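Local coordinates for surface glycan binding protein B (Bacteroides ovatus, PDB 6E57), which binds mixed-linkage beta-glucan and probably captures this cereal polysaccharide at the cell surface for uptake by the bacterium, at residues L100-Y105 with V127-D132; K216-S221 with S239-E244; L249-Q254 with P272-G277; T312-H317 with Y412-V417. All coordinates share one frame; numbering follows the deposited sequence.

Contact 1: residues L100-Y105 with V127-D132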
loop_
_atom_site.group_PDB
_atom_site.type_symbol
_atom_site.label_atom_id
_atom_site.label_comp_id
_atom_site.label_asym_id
_atom_site.label_seq_id
_atom_site.Cartn_x
_atom_site.Cartn_y
_atom_site.Cartn_z
ATOM N N LEU A 100 -23.563 7.186 10.637
ATOM C CA LEU A 100 -22.371 7.548 9.871
ATOM C C LEU A 100 -22.455 6.910 8.481
ATOM O O LEU A 100 -22.997 5.813 8.321
ATOM C CB LEU A 100 -21.124 7.047 10.608
ATOM C CG LEU A 100 -20.848 7.669 11.978
ATOM C CD1 LEU A 100 -19.804 6.861 12.735
ATOM C CD2 LEU A 100 -20.402 9.118 11.847
ATOM N N LYS A 101 -21.891 7.601 7.486
ATOM C CA LYS A 101 -21.711 7.044 6.150
ATOM C C LYS A 101 -20.596 5.993 6.218
ATOM O O LYS A 101 -19.811 5.982 7.167
ATOM C CB LYS A 101 -21.386 8.154 5.146
ATOM C CG LYS A 101 -22.344 9.339 5.155
ATOM C CD LYS A 101 -22.277 10.193 3.905
ATOM C CE LYS A 101 -22.313 11.683 4.183
ATOM N NZ LYS A 101 -23.530 12.081 4.930
ATOM N N ALA A 102 -20.534 5.106 5.222
ATOM C CA ALA A 102 -19.474 4.093 5.165
ATOM C C ALA A 102 -18.107 4.774 5.309
ATOM O O ALA A 102 -17.912 5.901 4.840
ATOM C CB ALA A 102 -19.556 3.307 3.880
ATOM N N GLY A 103 -17.176 4.083 5.980
ATOM C CA GLY A 103 -15.793 4.534 6.109
ATOM C C GLY A 103 -15.169 4.118 7.431
ATOM O O GLY A 103 -15.779 3.392 8.223
ATOM N N THR A 104 -13.933 4.582 7.646
ATOM C CA THR A 104 -13.189 4.392 8.883
ATOM C C THR A 104 -12.971 5.771 9.514
ATOM O O THR A 104 -12.530 6.695 8.840
ATOM C CB THR A 104 -11.882 3.634 8.619
ATOM O OG1 THR A 104 -12.243 2.309 8.230
ATOM C CG2 THR A 104 -10.957 3.583 9.816
ATOM N N TYR A 105 -13.294 5.887 10.806
ATOM C CA TYR A 105 -13.347 7.164 11.509
ATOM C C TYR A 105 -12.493 7.103 12.778
ATOM O O TYR A 105 -12.445 6.074 13.450
ATOM C CB TYR A 105 -14.787 7.499 11.903
ATOM C CG TYR A 105 -15.736 7.665 10.747
ATOM C CD1 TYR A 105 -16.374 6.573 10.181
ATOM C CD2 TYR A 105 -15.997 8.918 10.216
ATOM C CE1 TYR A 105 -17.246 6.721 9.115
ATOM C CE2 TYR A 105 -16.866 9.084 9.152
ATOM C CZ TYR A 105 -17.493 7.982 8.599
ATOM O OH TYR A 105 -18.353 8.151 7.552
ATOM N N VAL A 127 -17.241 1.550 9.578
ATOM C CA VAL A 127 -18.612 1.544 9.083
ATOM C C VAL A 127 -18.608 0.914 7.683
ATOM O O VAL A 127 -18.113 1.514 6.728
ATOM C CB VAL A 127 -19.204 2.967 9.077
ATOM C CG1 VAL A 127 -20.678 2.965 8.709
ATOM C CG2 VAL A 127 -18.986 3.668 10.410
ATOM N N ASN A 128 -19.150 -0.305 7.584
ATOM C CA ASN A 128 -19.121 -1.101 6.354
ATOM C C ASN A 128 -20.309 -0.732 5.470
ATOM O O ASN A 128 -21.404 -0.481 5.969
ATOM C CB ASN A 128 -19.139 -2.602 6.650
ATOM C CG ASN A 128 -18.030 -3.022 7.589
ATOM O OD1 ASN A 128 -16.851 -2.874 7.271
ATOM N ND2 ASN A 128 -18.398 -3.541 8.747
ATOM N N PRO A 129 -20.137 -0.710 4.130
ATOM C CA PRO A 129 -21.252 -0.443 3.221
ATOM C C PRO A 129 -22.150 -1.680 3.066
ATOM O O PRO A 129 -21.756 -2.775 3.461
ATOM C CB PRO A 129 -20.537 -0.098 1.907
ATOM C CG PRO A 129 -19.262 -0.918 1.953
ATOM C CD PRO A 129 -18.875 -0.959 3.418
ATOM N N LEU A 130 -23.346 -1.485 2.505
ATOM C CA LEU A 130 -24.191 -2.597 2.085
ATOM C C LEU A 130 -23.696 -3.112 0.728
ATOM O O LEU A 130 -22.970 -2.418 0.010
ATOM C CB LEU A 130 -25.648 -2.133 2.016
ATOM C CG LEU A 130 -26.251 -1.675 3.346
ATOM C CD1 LEU A 130 -27.743 -1.406 3.204
ATOM C CD2 LEU A 130 -25.999 -2.699 4.444
ATOM N N ALA A 131 -24.097 -4.343 0.392
ATOM C CA ALA A 131 -23.639 -5.034 -0.812
ATOM C C ALA A 131 -23.921 -4.188 -2.062
ATOM O O ALA A 131 -23.067 -4.084 -2.947
ATOM C CB ALA A 131 -24.300 -6.388 -0.900
ATOM N N ASP A 132 -25.112 -3.577 -2.109
ATOM C CA ASP A 132 -25.624 -2.879 -3.292
ATOM C C ASP A 132 -25.175 -1.409 -3.316
ATOM O O ASP A 132 -25.369 -0.734 -4.320
ATOM C CB ASP A 132 -27.154 -2.980 -3.364
ATOM C CG ASP A 132 -27.688 -4.321 -3.851
ATOM O OD1 ASP A 132 -26.875 -5.165 -4.293
ATOM O OD2 ASP A 132 -28.923 -4.512 -3.793
#

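Contact 2: residues K216-S221 with S239-E244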
loop_
_atom_site.group_PDB
_atom_site.type_symbol
_atom_site.label_atom_id
_atom_site.label_comp_id
_atom_site.label_asym_id
_atom_site.label_seq_id
_atom_site.Cartn_x
_atom_site.Cartn_y
_atom_site.Cartn_z
ATOM N N LYS A 216 -6.144 12.199 -0.417
ATOM C CA LYS A 216 -5.067 13.113 -0.045
ATOM C C LYS A 216 -4.642 13.923 -1.278
ATOM O O LYS A 216 -4.172 13.365 -2.266
ATOM C CB LYS A 216 -3.888 12.335 0.546
ATOM C CG LYS A 216 -2.575 13.106 0.600
ATOM C CD LYS A 216 -1.561 12.540 1.571
ATOM C CE LYS A 216 -0.192 13.157 1.395
ATOM N NZ LYS A 216 0.543 13.212 2.677
ATOM N N VAL A 217 -4.804 15.247 -1.183
ATOM C CA VAL A 217 -4.482 16.192 -2.245
ATOM C C VAL A 217 -3.105 16.803 -1.956
ATOM O O VAL A 217 -2.902 17.389 -0.893
ATOM C CB VAL A 217 -5.560 17.287 -2.350
ATOM C CG1 VAL A 217 -5.292 18.246 -3.502
ATOM C CG2 VAL A 217 -6.952 16.689 -2.465
ATOM N N THR A 218 -2.181 16.673 -2.917
ATOM C CA THR A 218 -0.825 17.220 -2.797
ATOM C C THR A 218 -0.352 17.764 -4.149
ATOM O O THR A 218 -0.681 17.213 -5.205
ATOM C CB THR A 218 0.161 16.170 -2.264
ATOM O OG1 THR A 218 1.452 16.773 -2.179
ATOM C CG2 THR A 218 0.240 14.931 -3.128
ATOM N N ASN A 219 0.430 18.850 -4.085
ATOM C CA ASN A 219 1.136 19.428 -5.225
ATOM C C ASN A 219 2.577 18.907 -5.276
ATOM O O ASN A 219 3.274 19.114 -6.272
ATOM C CB ASN A 219 1.165 20.956 -5.158
ATOM C CG ASN A 219 -0.215 21.573 -5.212
ATOM O OD1 ASN A 219 -0.926 21.419 -6.201
ATOM N ND2 ASN A 219 -0.595 22.277 -4.158
ATOM N N ALA A 220 3.016 18.239 -4.200
ATOM C CA ALA A 220 4.398 17.809 -4.055
ATOM C C ALA A 220 4.685 16.655 -5.017
ATOM O O ALA A 220 3.812 15.826 -5.293
ATOM C CB ALA A 220 4.668 17.399 -2.629
ATOM N N SER A 221 5.921 16.629 -5.524
ATOM C CA SER A 221 6.464 15.472 -6.195
ATOM C C SER A 221 6.730 14.393 -5.141
ATOM O O SER A 221 7.737 14.447 -4.441
ATOM C CB SER A 221 7.706 15.837 -6.960
ATOM O OG SER A 221 7.468 16.965 -7.791
ATOM N N SER A 239 7.558 5.191 -8.968
ATOM C CA SER A 239 6.146 5.565 -9.123
ATOM C C SER A 239 5.741 6.579 -8.048
ATOM O O SER A 239 6.048 6.391 -6.878
ATOM C CB SER A 239 5.262 4.353 -9.077
ATOM O OG SER A 239 5.508 3.517 -10.195
ATOM N N GLY A 240 5.018 7.625 -8.469
ATOM C CA GLY A 240 4.642 8.752 -7.614
ATOM C C GLY A 240 3.434 9.499 -8.156
ATOM O O GLY A 240 2.619 8.917 -8.859
ATOM N N ILE A 241 3.339 10.796 -7.836
ATOM C CA ILE A 241 2.139 11.585 -8.136
ATOM C C ILE A 241 2.488 12.810 -8.997
ATOM O O ILE A 241 1.785 13.065 -9.978
ATOM C CB ILE A 241 1.371 11.966 -6.851
ATOM C CG1 ILE A 241 0.137 12.828 -7.144
ATOM C CG2 ILE A 241 2.280 12.639 -5.840
ATOM C CD1 ILE A 241 -0.946 12.124 -7.915
ATOM N N ASN A 242 3.534 13.572 -8.651
ATOM C CA ASN A 242 3.857 14.784 -9.427
ATOM C C ASN A 242 5.316 14.723 -9.884
ATOM O O ASN A 242 6.100 15.644 -9.644
ATOM C CB ASN A 242 3.551 16.062 -8.640
ATOM C CG ASN A 242 2.068 16.278 -8.417
ATOM O OD1 ASN A 242 1.278 16.214 -9.359
ATOM N ND2 ASN A 242 1.683 16.550 -7.181
ATOM N N LEU A 243 5.655 13.638 -10.586
ATOM C CA LEU A 243 7.044 13.281 -10.845
ATOM C C LEU A 243 7.589 14.005 -12.085
ATOM O O LEU A 243 8.796 13.950 -12.333
ATOM C CB LEU A 243 7.149 11.759 -10.997
ATOM C CG LEU A 243 6.776 10.928 -9.767
ATOM C CD1 LEU A 243 7.235 9.487 -9.939
ATOM C CD2 LEU A 243 7.364 11.511 -8.490
ATOM N N GLU A 244 6.722 14.691 -12.843
ATOM C CA GLU A 244 7.161 15.451 -14.025
ATOM C C GLU A 244 7.910 16.720 -13.583
ATOM O O GLU A 244 8.718 17.259 -14.347
ATOM C CB GLU A 244 5.982 15.758 -14.957
ATOM C CG GLU A 244 5.163 16.984 -14.581
ATOM C CD GLU A 244 4.127 16.769 -13.492
ATOM O OE1 GLU A 244 4.186 15.723 -12.809
ATOM O OE2 GLU A 244 3.254 17.650 -13.332
#

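Contact 3: residues L249-Q254 with P272-G277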
loop_
_atom_site.group_PDB
_atom_site.type_symbol
_atom_site.label_atom_id
_atom_site.label_comp_id
_atom_site.label_asym_id
_atom_site.label_seq_id
_atom_site.Cartn_x
_atom_site.Cartn_y
_atom_site.Cartn_z
ATOM N N LEU A 249 17.518 13.554 -9.182
ATOM C CA LEU A 249 17.591 12.654 -8.031
ATOM C C LEU A 249 19.069 12.407 -7.702
ATOM O O LEU A 249 19.884 12.233 -8.609
ATOM C CB LEU A 249 16.887 11.335 -8.369
ATOM C CG LEU A 249 15.386 11.426 -8.640
ATOM C CD1 LEU A 249 14.875 10.146 -9.282
ATOM C CD2 LEU A 249 14.615 11.723 -7.364
ATOM N N THR A 250 19.398 12.394 -6.404
ATOM C CA THR A 250 20.750 12.110 -5.927
ATOM C C THR A 250 20.721 10.847 -5.057
ATOM O O THR A 250 20.033 10.813 -4.051
ATOM C CB THR A 250 21.329 13.319 -5.179
ATOM O OG1 THR A 250 21.335 14.421 -6.087
ATOM C CG2 THR A 250 22.730 13.089 -4.654
ATOM N N ILE A 251 21.460 9.817 -5.481
ATOM C CA ILE A 251 21.644 8.561 -4.740
ATOM C C ILE A 251 23.144 8.415 -4.465
ATOM O O ILE A 251 23.968 8.760 -5.311
ATOM C CB ILE A 251 21.077 7.352 -5.514
ATOM C CG1 ILE A 251 19.717 7.657 -6.148
ATOM C CG2 ILE A 251 21.007 6.117 -4.626
ATOM C CD1 ILE A 251 19.790 8.079 -7.599
ATOM N N GLY A 252 23.491 7.904 -3.283
ATOM C CA GLY A 252 24.833 8.074 -2.781
ATOM C C GLY A 252 25.179 9.550 -2.821
ATOM O O GLY A 252 24.478 10.362 -2.217
ATOM N N GLY A 253 26.208 9.908 -3.590
ATOM C CA GLY A 253 26.509 11.309 -3.880
ATOM C C GLY A 253 26.374 11.613 -5.363
ATOM O O GLY A 253 26.924 12.603 -5.848
ATOM N N GLN A 254 25.623 10.760 -6.069
ATOM C CA GLN A 254 25.591 10.722 -7.524
ATOM C C GLN A 254 24.257 11.293 -8.013
ATOM O O GLN A 254 23.211 10.686 -7.811
ATOM C CB GLN A 254 25.773 9.286 -8.024
ATOM C CG GLN A 254 26.975 8.561 -7.432
ATOM C CD GLN A 254 28.293 9.040 -7.992
ATOM O OE1 GLN A 254 28.687 10.192 -7.819
ATOM N NE2 GLN A 254 29.002 8.143 -8.658
ATOM N N PRO A 272 22.968 4.790 -10.696
ATOM C CA PRO A 272 24.412 4.956 -10.875
ATOM C C PRO A 272 25.259 3.792 -10.330
ATOM O O PRO A 272 24.734 2.872 -9.697
ATOM C CB PRO A 272 24.727 6.262 -10.131
ATOM C CG PRO A 272 23.596 6.418 -9.140
ATOM C CD PRO A 272 22.387 5.815 -9.820
ATOM N N ASP A 273 26.569 3.856 -10.602
ATOM C CA ASP A 273 27.516 2.766 -10.357
ATOM C C ASP A 273 27.939 2.783 -8.883
ATOM O O ASP A 273 28.959 3.372 -8.534
ATOM C CB ASP A 273 28.728 2.885 -11.288
ATOM C CG ASP A 273 29.673 1.696 -11.246
ATOM O OD1 ASP A 273 29.183 0.563 -11.085
ATOM O OD2 ASP A 273 30.895 1.916 -11.377
ATOM N N LEU A 274 27.142 2.121 -8.036
ATOM C CA LEU A 274 27.357 2.089 -6.593
ATOM C C LEU A 274 27.680 0.658 -6.146
ATOM O O LEU A 274 27.156 -0.319 -6.699
ATOM C CB LEU A 274 26.102 2.623 -5.895
ATOM C CG LEU A 274 25.865 4.127 -6.042
ATOM C CD1 LEU A 274 24.455 4.507 -5.618
ATOM C CD2 LEU A 274 26.888 4.922 -5.245
ATOM N N SER A 275 28.557 0.558 -5.141
ATOM C CA SER A 275 28.845 -0.691 -4.445
ATOM C C SER A 275 27.580 -1.177 -3.730
ATOM O O SER A 275 26.679 -0.391 -3.454
ATOM C CB SER A 275 29.983 -0.518 -3.468
ATOM O OG SER A 275 31.128 0.031 -4.102
ATOM N N ASP A 276 27.534 -2.477 -3.425
ATOM C CA ASP A 276 26.396 -3.075 -2.733
ATOM C C ASP A 276 26.326 -2.509 -1.306
ATOM O O ASP A 276 27.336 -2.464 -0.600
ATOM C CB ASP A 276 26.482 -4.605 -2.765
ATOM C CG ASP A 276 26.426 -5.186 -4.170
ATOM O OD1 ASP A 276 26.713 -4.436 -5.131
ATOM O OD2 ASP A 276 26.084 -6.380 -4.297
ATOM N N GLY A 277 25.129 -2.060 -0.905
ATOM C CA GLY A 277 24.899 -1.464 0.412
ATOM C C GLY A 277 23.676 -0.562 0.430
ATOM O O GLY A 277 22.891 -0.551 -0.522
#

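Contact 4: residues T312-H317 with Y412-V417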
loop_
_atom_site.group_PDB
_atom_site.type_symbol
_atom_site.label_atom_id
_atom_site.label_comp_id
_atom_site.label_asym_id
_atom_site.label_seq_id
_atom_site.Cartn_x
_atom_site.Cartn_y
_atom_site.Cartn_z
ATOM N N THR A 312 25.251 -12.155 -14.152
ATOM C CA THR A 312 24.737 -13.090 -15.149
ATOM C C THR A 312 25.423 -14.448 -14.971
ATOM O O THR A 312 26.642 -14.532 -15.001
ATOM C CB THR A 312 24.951 -12.565 -16.572
ATOM O OG1 THR A 312 24.236 -11.335 -16.696
ATOM C CG2 THR A 312 24.487 -13.540 -17.632
ATOM N N LEU A 313 24.620 -15.499 -14.784
ATOM C CA LEU A 313 25.126 -16.851 -14.606
ATOM C C LEU A 313 25.098 -17.596 -15.942
ATOM O O LEU A 313 25.953 -18.430 -16.195
ATOM C CB LEU A 313 24.281 -17.576 -13.556
ATOM C CG LEU A 313 24.365 -17.011 -12.139
ATOM C CD1 LEU A 313 23.486 -17.811 -11.190
ATOM C CD2 LEU A 313 25.803 -16.985 -11.644
ATOM N N TRP A 314 24.100 -17.302 -16.778
ATOM C CA TRP A 314 23.954 -17.962 -18.060
ATOM C C TRP A 314 23.075 -17.117 -18.985
ATOM O O TRP A 314 22.179 -16.423 -18.525
ATOM C CB TRP A 314 23.375 -19.368 -17.865
ATOM C CG TRP A 314 23.234 -20.149 -19.135
ATOM C CD1 TRP A 314 24.122 -21.046 -19.653
ATOM C CD2 TRP A 314 22.131 -20.102 -20.054
ATOM N NE1 TRP A 314 23.648 -21.559 -20.829
ATOM C CE2 TRP A 314 22.430 -20.995 -21.104
ATOM C CE3 TRP A 314 20.929 -19.389 -20.098
ATOM C CZ2 TRP A 314 21.564 -21.200 -22.176
ATOM C CZ3 TRP A 314 20.077 -19.585 -21.160
ATOM C CH2 TRP A 314 20.392 -20.480 -22.182
ATOM N N SER A 315 23.339 -17.227 -20.290
ATOM C CA SER A 315 22.639 -16.485 -21.337
ATOM C C SER A 315 22.450 -17.383 -22.568
ATOM O O SER A 315 23.318 -18.195 -22.877
ATOM C CB SER A 315 23.408 -15.240 -21.681
ATOM O OG SER A 315 22.675 -14.430 -22.580
ATOM N N GLY A 316 21.314 -17.235 -23.260
ATOM C CA GLY A 316 21.033 -17.999 -24.481
ATOM C C GLY A 316 19.546 -18.124 -24.770
ATOM O O GLY A 316 18.777 -17.208 -24.502
ATOM N N HIS A 317 19.155 -19.268 -25.345
ATOM C CA HIS A 317 17.776 -19.560 -25.745
ATOM C C HIS A 317 17.580 -21.083 -25.794
ATOM O O HIS A 317 17.707 -21.700 -26.858
ATOM C CB HIS A 317 17.464 -18.875 -27.082
ATOM C CG HIS A 317 16.046 -19.013 -27.523
ATOM N ND1 HIS A 317 15.002 -18.383 -26.869
ATOM C CD2 HIS A 317 15.493 -19.688 -28.555
ATOM C CE1 HIS A 317 13.868 -18.669 -27.476
ATOM N NE2 HIS A 317 14.142 -19.469 -28.513
ATOM N N TYR A 412 8.557 -23.862 -23.019
ATOM C CA TYR A 412 9.187 -22.570 -22.764
ATOM C C TYR A 412 10.695 -22.664 -23.005
ATOM O O TYR A 412 11.249 -23.755 -23.149
ATOM C CB TYR A 412 8.890 -22.085 -21.344
ATOM C CG TYR A 412 9.665 -22.782 -20.254
ATOM C CD1 TYR A 412 9.202 -23.963 -19.697
ATOM C CD2 TYR A 412 10.855 -22.260 -19.771
ATOM C CE1 TYR A 412 9.903 -24.612 -18.694
ATOM C CE2 TYR A 412 11.568 -22.895 -18.766
ATOM C CZ TYR A 412 11.088 -24.075 -18.223
ATOM O OH TYR A 412 11.772 -24.715 -17.230
ATOM N N TYR A 413 11.333 -21.492 -23.049
ATOM C CA TYR A 413 12.764 -21.357 -23.210
ATOM C C TYR A 413 13.325 -20.612 -22.001
ATOM O O TYR A 413 12.673 -19.710 -21.494
ATOM C CB TYR A 413 13.108 -20.553 -24.465
ATOM C CG TYR A 413 12.685 -21.165 -25.775
ATOM C CD1 TYR A 413 11.429 -20.916 -26.308
ATOM C CD2 TYR A 413 13.555 -21.955 -26.508
ATOM C CE1 TYR A 413 11.037 -21.458 -27.522
ATOM C CE2 TYR A 413 13.181 -22.500 -27.726
ATOM C CZ TYR A 413 11.919 -22.252 -28.236
ATOM O OH TYR A 413 11.546 -22.791 -29.432
ATOM N N VAL A 414 14.531 -20.995 -21.569
ATOM C CA VAL A 414 15.304 -20.225 -20.604
ATOM C C VAL A 414 16.240 -19.303 -21.395
ATOM O O VAL A 414 17.034 -19.781 -22.205
ATOM C CB VAL A 414 16.085 -21.144 -19.648
ATOM C CG1 VAL A 414 17.083 -20.367 -18.805
ATOM C CG2 VAL A 414 15.149 -21.960 -18.768
ATOM N N ASP A 415 16.124 -17.991 -21.156
ATOM C CA ASP A 415 16.834 -16.966 -21.933
ATOM C C ASP A 415 17.941 -16.300 -21.100
ATOM O O ASP A 415 18.938 -15.848 -21.664
ATOM C CB ASP A 415 15.863 -15.908 -22.467
ATOM C CG ASP A 415 14.835 -16.440 -23.452
ATOM O OD1 ASP A 415 15.211 -17.286 -24.292
ATOM O OD2 ASP A 415 13.662 -15.995 -23.376
ATOM N N LEU A 416 17.750 -16.206 -19.778
ATOM C CA LEU A 416 18.735 -15.594 -18.878
ATOM C C LEU A 416 18.581 -16.169 -17.462
ATOM O O LEU A 416 17.479 -16.492 -17.024
ATOM C CB LEU A 416 18.527 -14.076 -18.879
ATOM C CG LEU A 416 19.693 -13.241 -18.349
ATOM C CD1 LEU A 416 20.841 -13.217 -19.345
ATOM C CD2 LEU A 416 19.244 -11.824 -18.026
ATOM N N VAL A 417 19.710 -16.305 -16.760
ATOM C CA VAL A 417 19.723 -16.603 -15.332
ATOM C C VAL A 417 20.714 -15.646 -14.664
ATOM O O VAL A 417 21.881 -15.588 -15.061
ATOM C CB VAL A 417 20.089 -18.071 -15.041
ATOM C CG1 VAL A 417 20.055 -18.366 -13.550
ATOM C CG2 VAL A 417 19.198 -19.041 -15.799
#

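Contact 1: residues L100-Y105 with V127-D132
Gly103 and Val127 pair at the open end of a beta hairpin built from strands 103-113 and 118-128, two neighbouring inner strands of a five-stranded mixed sheet. The backbone bonds come first. Gly103 N donates to Val127 O (2.8 Å, 164°), and Val127 N returns a bond to Gly103 O at 2.7 Å, so the two residues form an antiparallel hydrogen-bonded pair. Glycine suits this place because, at its phi of 148°, a CB would press on the carbonyl oxygen of Ala102.

Van der Waals contacts gather round Val127. Its branched side chain is spread by the first torsion: CG1, anti to the backbone N, packs against the backbone carbonyl Lys101 O at 3.5 Å, while CG2 turns towards Leu100 and Tyr105. Leu100 crosses the valine at about a right angle, its CB 4.0 Å from Val127 CG2. Past the strand end, Ala102 CB rests on Pro129 CB at 4.1 Å, two compact groups where the chains separate.

One polar bond lies within 100-105. Tyr105 OH donates to Lys101 O from above the carbonyl plane, which is consistent with a held ring; Tyr105 CE1 lies 3.7 Å from Val127 CG2.

Contact 2: residues K216-S221 with S239-E244
Asn242 reaches across to the backbone of 218-220 and ties the loop leaving strand 209-217 to the loop after strand 235-240. The contact thus joins the end of the five-stranded sheet containing 209-217 to the beta region that begins with strand 222-225, at the junction of two successive beta-rich parts. Asn242 CB starts the approach, 3.4 Å from Ala220 O. Next comes CG, anti to the carbonyl carbon (chi1 -68°), which points the amide at the carbonyls of Thr218 and Ala220; CG itself lies 3.6 Å from Ala220 O. At the tip ND2 serves two carbonyls. It donates to Ala220 O at 2.9 Å (153°) and to Thr218 O at 3.2 Å (140°). Thr218 O lies in the plane of the amide and Ala220 O somewhat out of it, yet the nitrogen stands above the plane of each carbonyl rather than on a lone pair. The other branch of the tip, OD1, is held by Ser146 OG, so both ends of the amide are engaged and its rotation is fixed.

The backbone of Asn242 is used too: Ser221 OG donates to Asn242 O at 2.7 Å, a short reach that suits serine's small side chain. Thr218 OG1 shapes the acceptor loop from within, accepting from Ala220 N at 2.9 Å in an ST turn. Ile241 CG2 packs 3.6 Å from Ala220 O and 4.1 Å from the methyl Thr218 CG2.

Asparagine suits the place because one amide offers both donor and acceptor without charge. Two loop carbonyls thus share one amide NH2, which implies a junction held mainly by directed polar bonds, with little apolar packing.

Contact 3: residues L249-Q254 with P272-G277
Ile251 and Gln254, at the two ends of a tight turn, meet Pro272 and Leu274 in a small apolar surface contact between a hairpin tip and the loop that runs from strand 266-270 to strand 277-285. Ile251 is the buried member and divides its branches between two partners. Its CG2, anti to the backbone N, lies 3.9 Å from Leu274 CD1, whereas the arm that starts at CG1 carries CD1 to within 4.1 Å of Pro272 CD. Both neighbours cross the isoleucine at about a right angle, and a beta-branched residue is well suited to touch the two at once.

The turn is a type II' beta turn from Ile251 to Gln254, and it closes the hairpin of strands 246-251 and 254-256. Ile251 N donates to Gln254 O at 3.0 Å, and Gln254 N donates back to Ile251 O at 2.7 Å. Gly252 takes the first corner with a phi of 53°, a conformation that glycine adopts easily.

Gln254 adds its aliphatic part to the contact. Its CB sits 3.8 Å from Pro272 CG, and the side chain and the proline ring slide past each other in opposite directions. With CG anti to the carbonyl carbon (chi1 -51°), Gln254 CG comes within 4.2 Å of Leu274 CD2. Between the proline and the leucine, Asp273 centres an inverse gamma turn, and its OD1 accepts a hydrogen bond from Asn233 ND2.

Contact 4: residues T312-H317 with Y412-V417
His317 lays one face of its imidazole over the ring of Tyr413 in an offset stack, centroids 3.8 Å apart and planes 15° from parallel. The pair lies where strands 299-315 and 317-321 meet strand 412-419 in antiparallel pairing, with a classic beta bulge at Leu313 and Trp314. At the edge of the same imidazole ND1 donates to the syn side of Asp415 OD1 (2.8 Å), with ring and carboxylate nearly coplanar. Histidine suits this corner, stacking through its face while bonding through its rim. The outer ends are held as well: Tyr413 OH bonds to Glu357 and Asp415 OD2 to Ser355.

The indole of Trp314, its CG anti to the backbone N (chi1 -178°), runs forward along the strand, towards Gly316 and Val414. Gly316 N sits over one face towards the rim and Val414 O at the edge, while Phe333 packs edge-to-face with it. Trp314 CZ3 also meets Val414 CG1 at 3.9 Å.

Backbone bonds join the strands: Val417 N donates to Trp314 O at 3.0 Å, and Gly316 N to Asp415 O at 3.2 Å. At the bulge Val417 O accepts twice, from Leu313 N at 2.8 Å and from Trp314 N at 3.3 Å.

The four contacts follow one another along an elongated chain, without touching. Contact 1 and contact 2 have centres about 28 Å apart, contacts 2 and 3 about 24 Å, and contacts 3 and 4 about 28 Å, whereas contacts 1 and 4 lie about 51 Å apart on opposite sides of the chain's centre. The closest neighbours are contacts 2 and 3, about 7 Å between nearest atoms, in keeping with strand 246-251 following strand 235-240 in the chain. At one end, the side chain of Pro129 in contact 1 is about 12 Å from a bound sodium ion. At the other, contact 4 probably borders the glycan site, since strand 317-321, which begins in it, leads to the pocket residues Trp322 and Asp323.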